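Local coordinates for toxin protein (Yersinia entomophaga, PDB 6AQK), which probably acts as a toxin that transfers ADP-ribose to target proteins, being the C-terminal ADP-ribosyltransferase domain of an RHS protein, at residues N191-R205 with T216-P228. Residues are numbered along the deposited sequence; the frame is centred on the assembly and turned at random.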
loop_
_atom_site.group_PDB
_atom_site.type_symbol
_atom_site.label_atom_id
_atom_site.label_comp_id
_atom_site.label_asym_id
_atom_site.label_seq_id
_atom_site.Cartn_x
_atom_site.Cartn_y
_atom_site.Cartn_z
ATOM N N ASN A 191 4.215 -0.621 8.445
ATOM C CA ASN A 191 3.103 -1.276 9.100
ATOM C C ASN A 191 3.280 -2.787 9.010
ATOM O O ASN A 191 3.597 -3.317 7.940
ATOM C CB ASN A 191 1.813 -0.849 8.412
ATOM C CG ASN A 191 0.593 -1.493 9.000
ATOM O OD1 ASN A 191 0.342 -1.307 10.173
ATOM N ND2 ASN A 191 -0.166 -2.245 8.180
ATOM N N ARG A 192 3.042 -3.460 10.130
ATOM C CA ARG A 192 3.139 -4.902 10.195
ATOM C C ARG A 192 1.854 -5.559 9.800
ATOM O O ARG A 192 0.799 -5.238 10.334
ATOM C CB ARG A 192 3.539 -5.351 11.633
ATOM C CG ARG A 192 4.994 -4.987 11.947
ATOM C CD ARG A 192 5.521 -5.393 13.323
ATOM N NE ARG A 192 4.447 -5.642 14.269
ATOM C CZ ARG A 192 4.093 -6.829 14.787
ATOM N NH1 ARG A 192 3.088 -6.875 15.642
ATOM N NH2 ARG A 192 4.734 -7.969 14.498
ATOM N N MET A 193 1.969 -6.521 8.910
ATOM C CA MET A 193 0.829 -7.335 8.493
ATOM C C MET A 193 1.235 -8.814 8.391
ATOM O O MET A 193 2.398 -9.156 8.184
ATOM C CB MET A 193 0.245 -6.839 7.190
ATOM C CG MET A 193 1.103 -6.972 5.963
ATOM S SD MET A 193 0.261 -6.474 4.403
ATOM C CE MET A 193 -0.077 -4.775 4.774
ATOM N N LYS A 194 0.244 -9.672 8.522
ATOM C CA LYS A 194 0.423 -11.109 8.413
ATOM C C LYS A 194 -0.416 -11.583 7.245
ATOM O O LYS A 194 -1.611 -11.394 7.309
ATOM C CB LYS A 194 -0.018 -11.757 9.712
ATOM C CG LYS A 194 0.109 -13.267 9.740
ATOM C CD LYS A 194 -0.564 -13.686 11.036
ATOM C CE LYS A 194 -0.808 -15.178 11.172
ATOM N NZ LYS A 194 0.456 -15.808 11.638
ATOM N N ILE A 195 0.233 -12.066 6.191
ATOM C CA ILE A 195 -0.464 -12.596 5.027
ATOM C C ILE A 195 -0.972 -13.967 5.467
ATOM O O ILE A 195 -0.163 -14.840 5.869
ATOM C CB ILE A 195 0.426 -12.772 3.808
ATOM C CG1 ILE A 195 1.221 -11.476 3.494
ATOM C CG2 ILE A 195 -0.416 -13.228 2.586
ATOM C CD1 ILE A 195 0.370 -10.244 3.351
ATOM N N THR A 196 -2.284 -14.168 5.363
ATOM C CA THR A 196 -2.831 -15.457 5.706
ATOM C C THR A 196 -3.303 -16.307 4.558
ATOM O O THR A 196 -3.402 -17.539 4.715
ATOM C CB THR A 196 -3.957 -15.341 6.732
ATOM O OG1 THR A 196 -5.049 -14.639 6.146
ATOM C CG2 THR A 196 -3.460 -14.510 7.916
ATOM N N SER A 197 -3.598 -15.723 3.405
ATOM C CA SER A 197 -4.171 -16.514 2.295
ATOM C C SER A 197 -4.009 -15.780 0.982
ATOM O O SER A 197 -4.195 -14.521 0.946
ATOM C CB SER A 197 -5.675 -16.687 2.522
ATOM O OG SER A 197 -6.082 -17.596 1.544
ATOM N N LEU A 198 -3.713 -16.511 -0.094
ATOM C CA LEU A 198 -3.795 -15.969 -1.458
ATOM C C LEU A 198 -4.841 -16.765 -2.153
ATOM O O LEU A 198 -4.869 -18.008 -1.978
ATOM C CB LEU A 198 -2.521 -16.116 -2.214
ATOM C CG LEU A 198 -1.320 -15.605 -1.460
ATOM C CD1 LEU A 198 -0.109 -15.972 -2.292
ATOM C CD2 LEU A 198 -1.475 -14.101 -1.167
ATOM N N GLN A 199 -5.734 -16.074 -2.849
ATOM C CA GLN A 199 -6.779 -16.738 -3.691
ATOM C C GLN A 199 -6.734 -16.299 -5.134
ATOM O O GLN A 199 -6.572 -15.100 -5.449
ATOM C CB GLN A 199 -8.182 -16.427 -3.252
ATOM C CG GLN A 199 -8.484 -16.701 -1.810
ATOM C CD GLN A 199 -9.944 -16.332 -1.432
ATOM O OE1 GLN A 199 -10.166 -16.029 -0.303
ATOM N NE2 GLN A 199 -10.940 -16.374 -2.421
ATOM N N TYR A 200 -6.982 -17.255 -6.023
ATOM C CA TYR A 200 -7.096 -16.981 -7.435
ATOM C C TYR A 200 -8.547 -17.173 -7.866
ATOM O O TYR A 200 -9.229 -18.133 -7.474
ATOM C CB TYR A 200 -6.189 -17.921 -8.261
ATOM C CG TYR A 200 -6.552 -17.954 -9.717
ATOM C CD1 TYR A 200 -6.324 -16.842 -10.550
ATOM C CD2 TYR A 200 -7.171 -19.074 -10.275
ATOM C CE1 TYR A 200 -6.655 -16.870 -11.915
ATOM C CE2 TYR A 200 -7.510 -19.107 -11.620
ATOM C CZ TYR A 200 -7.255 -18.031 -12.439
ATOM O OH TYR A 200 -7.615 -18.083 -13.743
ATOM N N LEU A 201 -8.975 -16.278 -8.715
ATOM C CA LEU A 201 -10.361 -16.216 -9.166
ATOM C C LEU A 201 -10.359 -16.189 -10.677
ATOM O O LEU A 201 -10.029 -15.157 -11.329
ATOM C CB LEU A 201 -11.074 -14.986 -8.579
ATOM C CG LEU A 201 -11.397 -14.926 -7.065
ATOM C CD1 LEU A 201 -11.897 -13.532 -6.706
ATOM C CD2 LEU A 201 -12.373 -15.992 -6.576
ATOM N N PRO A 202 -10.766 -17.295 -11.300
ATOM C CA PRO A 202 -10.986 -17.197 -12.768
ATOM C C PRO A 202 -11.926 -16.060 -13.239
ATOM O O PRO A 202 -12.692 -15.497 -12.482
ATOM C CB PRO A 202 -11.602 -18.580 -13.136
ATOM C CG PRO A 202 -11.278 -19.480 -11.987
ATOM C CD PRO A 202 -11.151 -18.599 -10.752
ATOM N N GLU A 203 -11.840 -15.721 -14.500
ATOM C CA GLU A 203 -12.806 -14.833 -15.165
ATOM C C GLU A 203 -14.242 -15.167 -14.844
ATOM O O GLU A 203 -14.607 -16.327 -14.770
ATOM C CB GLU A 203 -12.648 -14.920 -16.688
ATOM C CG GLU A 203 -11.404 -14.265 -17.255
ATOM C CD GLU A 203 -11.406 -12.757 -17.125
ATOM O OE1 GLU A 203 -12.486 -12.150 -16.914
ATOM O OE2 GLU A 203 -10.310 -12.178 -17.223
ATOM N N GLY A 204 -15.046 -14.162 -14.580
ATOM C CA GLY A 204 -16.427 -14.415 -14.148
ATOM C C GLY A 204 -16.655 -14.795 -12.703
ATOM O O GLY A 204 -17.787 -14.705 -12.249
ATOM N N ARG A 205 -15.618 -15.178 -11.956
ATOM C CA ARG A 205 -15.760 -15.598 -10.556
ATOM C C ARG A 205 -15.540 -14.381 -9.646
ATOM O O ARG A 205 -14.817 -13.448 -10.045
ATOM C CB ARG A 205 -14.750 -16.676 -10.210
ATOM C CG ARG A 205 -14.901 -17.965 -11.024
ATOM C CD ARG A 205 -16.264 -18.646 -10.829
ATOM N NE ARG A 205 -16.520 -18.976 -9.441
ATOM C CZ ARG A 205 -16.045 -20.016 -8.776
ATOM N NH1 ARG A 205 -15.268 -20.912 -9.364
ATOM N NH2 ARG A 205 -16.366 -20.160 -7.482
ATOM N N THR A 216 -16.477 -8.638 -10.381
ATOM C CA THR A 216 -15.891 -9.690 -11.151
ATOM C C THR A 216 -14.557 -9.285 -11.778
ATOM O O THR A 216 -14.037 -10.014 -12.621
ATOM C CB THR A 216 -16.863 -10.106 -12.278
ATOM O OG1 THR A 216 -17.101 -8.975 -13.147
ATOM C CG2 THR A 216 -18.143 -10.603 -11.654
ATOM N N SER A 217 -13.951 -8.171 -11.332
ATOM C CA SER A 217 -12.696 -7.772 -11.899
ATOM C C SER A 217 -11.435 -8.239 -11.172
ATOM O O SER A 217 -10.375 -8.221 -11.771
ATOM C CB SER A 217 -12.672 -6.262 -12.020
ATOM O OG SER A 217 -13.838 -5.766 -12.585
ATOM N N HIS A 218 -11.528 -8.710 -9.905
ATOM C CA HIS A 218 -10.329 -9.177 -9.203
ATOM C C HIS A 218 -9.979 -10.608 -9.670
ATOM O O HIS A 218 -10.771 -11.523 -9.570
ATOM C CB HIS A 218 -10.570 -9.191 -7.669
ATOM C CG HIS A 218 -11.209 -7.951 -7.144
ATOM N ND1 HIS A 218 -10.775 -6.694 -7.507
ATOM C CD2 HIS A 218 -12.252 -7.759 -6.293
ATOM C CE1 HIS A 218 -11.525 -5.784 -6.915
ATOM N NE2 HIS A 218 -12.442 -6.403 -6.183
ATOM N N ARG A 219 -8.766 -10.820 -10.107
ATOM C CA ARG A 219 -8.244 -12.177 -10.316
ATOM C C ARG A 219 -7.549 -12.731 -9.080
ATOM O O ARG A 219 -7.368 -13.942 -8.969
ATOM C CB ARG A 219 -7.314 -12.226 -11.580
ATOM C CG ARG A 219 -7.947 -11.613 -12.847
ATOM C CD ARG A 219 -8.917 -12.590 -13.545
ATOM N NE ARG A 219 -10.139 -12.976 -12.833
ATOM C CZ ARG A 219 -11.269 -12.247 -12.783
ATOM N NH1 ARG A 219 -12.302 -12.683 -12.084
ATOM N NH2 ARG A 219 -11.382 -11.053 -13.379
ATOM N N TYR A 220 -7.075 -11.869 -8.180
ATOM C CA TYR A 220 -6.315 -12.294 -7.009
ATOM C C TYR A 220 -6.793 -11.539 -5.753
ATOM O O TYR A 220 -7.023 -10.330 -5.796
ATOM C CB TYR A 220 -4.804 -12.024 -7.160
ATOM C CG TYR A 220 -4.293 -12.807 -8.302
ATOM C CD1 TYR A 220 -4.027 -14.150 -8.141
ATOM C CD2 TYR A 220 -4.220 -12.256 -9.571
ATOM C CE1 TYR A 220 -3.635 -14.931 -9.207
ATOM C CE2 TYR A 220 -3.844 -13.027 -10.687
ATOM C CZ TYR A 220 -3.562 -14.382 -10.473
ATOM O OH TYR A 220 -3.185 -15.243 -11.497
ATOM N N ILE A 221 -6.976 -12.302 -4.684
ATOM C CA ILE A 221 -7.290 -11.794 -3.365
ATOM C C ILE A 221 -6.178 -12.110 -2.390
ATOM O O ILE A 221 -5.744 -13.271 -2.241
ATOM C CB ILE A 221 -8.610 -12.362 -2.804
ATOM C CG1 ILE A 221 -9.754 -12.260 -3.861
ATOM C CG2 ILE A 221 -8.958 -11.646 -1.482
ATOM C CD1 ILE A 221 -10.199 -10.845 -4.287
ATOM N N ILE A 222 -5.694 -11.071 -1.749
ATOM C CA ILE A 222 -4.742 -11.238 -0.651
ATOM C C ILE A 222 -5.496 -10.991 0.644
ATOM O O ILE A 222 -5.935 -9.921 0.892
ATOM C CB ILE A 222 -3.549 -10.296 -0.763
ATOM C CG1 ILE A 222 -2.897 -10.393 -2.154
ATOM C CG2 ILE A 222 -2.598 -10.597 0.362
ATOM C CD1 ILE A 222 -1.876 -9.285 -2.374
ATOM N N LYS A 223 -5.608 -12.006 1.503
ATOM C CA LYS A 223 -6.118 -11.850 2.850
ATOM C C LYS A 223 -4.941 -11.668 3.812
ATOM O O LYS A 223 -4.005 -12.453 3.816
ATOM C CB LYS A 223 -6.889 -13.103 3.279
ATOM C CG LYS A 223 -8.088 -13.331 2.368
ATOM C CD LYS A 223 -9.092 -14.353 2.888
ATOM C CE LYS A 223 -9.882 -13.865 4.093
ATOM N NZ LYS A 223 -10.622 -15.059 4.642
ATOM N N ALA A 224 -5.053 -10.651 4.651
ATOM C CA ALA A 224 -4.036 -10.293 5.603
ATOM C C ALA A 224 -4.621 -9.662 6.841
ATOM O O ALA A 224 -5.717 -9.096 6.815
ATOM C CB ALA A 224 -3.059 -9.331 4.960
ATOM N N ARG A 225 -3.866 -9.734 7.943
ATOM C CA ARG A 225 -4.233 -9.147 9.198
ATOM C C ARG A 225 -3.366 -8.001 9.461
ATOM O O ARG A 225 -2.158 -8.106 9.262
ATOM C CB ARG A 225 -4.042 -10.150 10.329
ATOM C CG ARG A 225 -4.654 -11.509 10.042
ATOM C CD ARG A 225 -4.406 -12.551 11.164
ATOM N NE ARG A 225 -4.915 -12.152 12.476
ATOM C CZ ARG A 225 -6.203 -12.096 12.835
ATOM N NH1 ARG A 225 -7.171 -12.390 11.976
ATOM N NH2 ARG A 225 -6.533 -11.725 14.073
ATOM N N MET A 226 -3.967 -6.880 9.856
ATOM C CA MET A 226 -3.146 -5.695 10.241
ATOM C C MET A 226 -2.849 -5.861 11.749
ATOM O O MET A 226 -3.746 -6.032 12.519
ATOM C CB MET A 226 -3.904 -4.422 9.944
ATOM C CG MET A 226 -4.258 -4.273 8.468
ATOM S SD MET A 226 -2.753 -4.188 7.478
ATOM C CE MET A 226 -3.149 -2.921 6.266
ATOM N N LEU A 227 -1.587 -5.860 12.109
ATOM C CA LEU A 227 -1.134 -6.231 13.470
ATOM C C LEU A 227 -0.925 -4.989 14.309
ATOM O O LEU A 227 -0.727 -3.899 13.744
ATOM C CB LEU A 227 0.203 -6.980 13.395
ATOM C CG LEU A 227 0.246 -8.221 12.468
ATOM C CD1 LEU A 227 1.617 -8.895 12.396
ATOM C CD2 LEU A 227 -0.827 -9.194 12.894
ATOM N N PRO A 228 -0.929 -5.169 15.650
ATOM C CA PRO A 228 -0.817 -4.040 16.550
ATOM C C PRO A 228 0.482 -3.343 16.390
ATOM O O PRO A 228 1.483 -3.971 15.980
ATOM C CB PRO A 228 -1.014 -4.628 17.952
ATOM C CG PRO A 228 -1.679 -5.938 17.752
ATOM C CD PRO A 228 -1.287 -6.420 16.371
HETATM O O HOH W 1 -1.669 -2.266 11.683
HETATM O O HOH W 2 1.803 -2.147 12.470
HETATM O O HOH W 3 -14.449 -11.616 -14.783
HETATM O O HOH W 4 -13.515 -11.241 -9.270
#
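Strands 192-200 and 220-226 pair antiparallel between strands 131-140 and 161-167 in the mixed five-stranded sheet of this ADP-ribosyltransferase toxin domain, and a classic beta bulge interrupts their ladder where T196 and S197 both face K223. Backbone bonds run from R192 O, which accepts from L227 N, to L201 N, which donates to R219 O. At the bulge K223 O takes the T196 amide at 2.9 Å and the S197 amide only weakly at 3.3 Å.

Apolar side chains meet on the face that carries M193, I195, L198 and Y200 together with Y220, I222, A224 and M226. I222 CG2 lies 4.0 Å from L198 CD2 and also meets I195 CG2, while helix 115-124 packs on this face, W116 and F120 against L198 and I121 against Y220. Y220 CE1 comes 3.6 Å from Y200 CD1, the two ring planes inclined at 42°. Farther along, M193 and M226 lie side by side, M193 CE 3.8 Å from M226 SD.

On the other face K194 and R225 run side by side through their aliphatic parts, their charged ends turned to D136 and to D166 and E168, respectively.

At the type II turn P202-R205 the polar contacts gather round R219. Bends at chi2 (-80°) and chi3 (66°) bring its guanidinium against the turn, with E203 CA over one face; NH1 and NH2 both hold T216 O, and E203 OE1 adds a long charge contact from outside the guanidinium plane. NE donates almost straight to L201 O, at 2.7 Å.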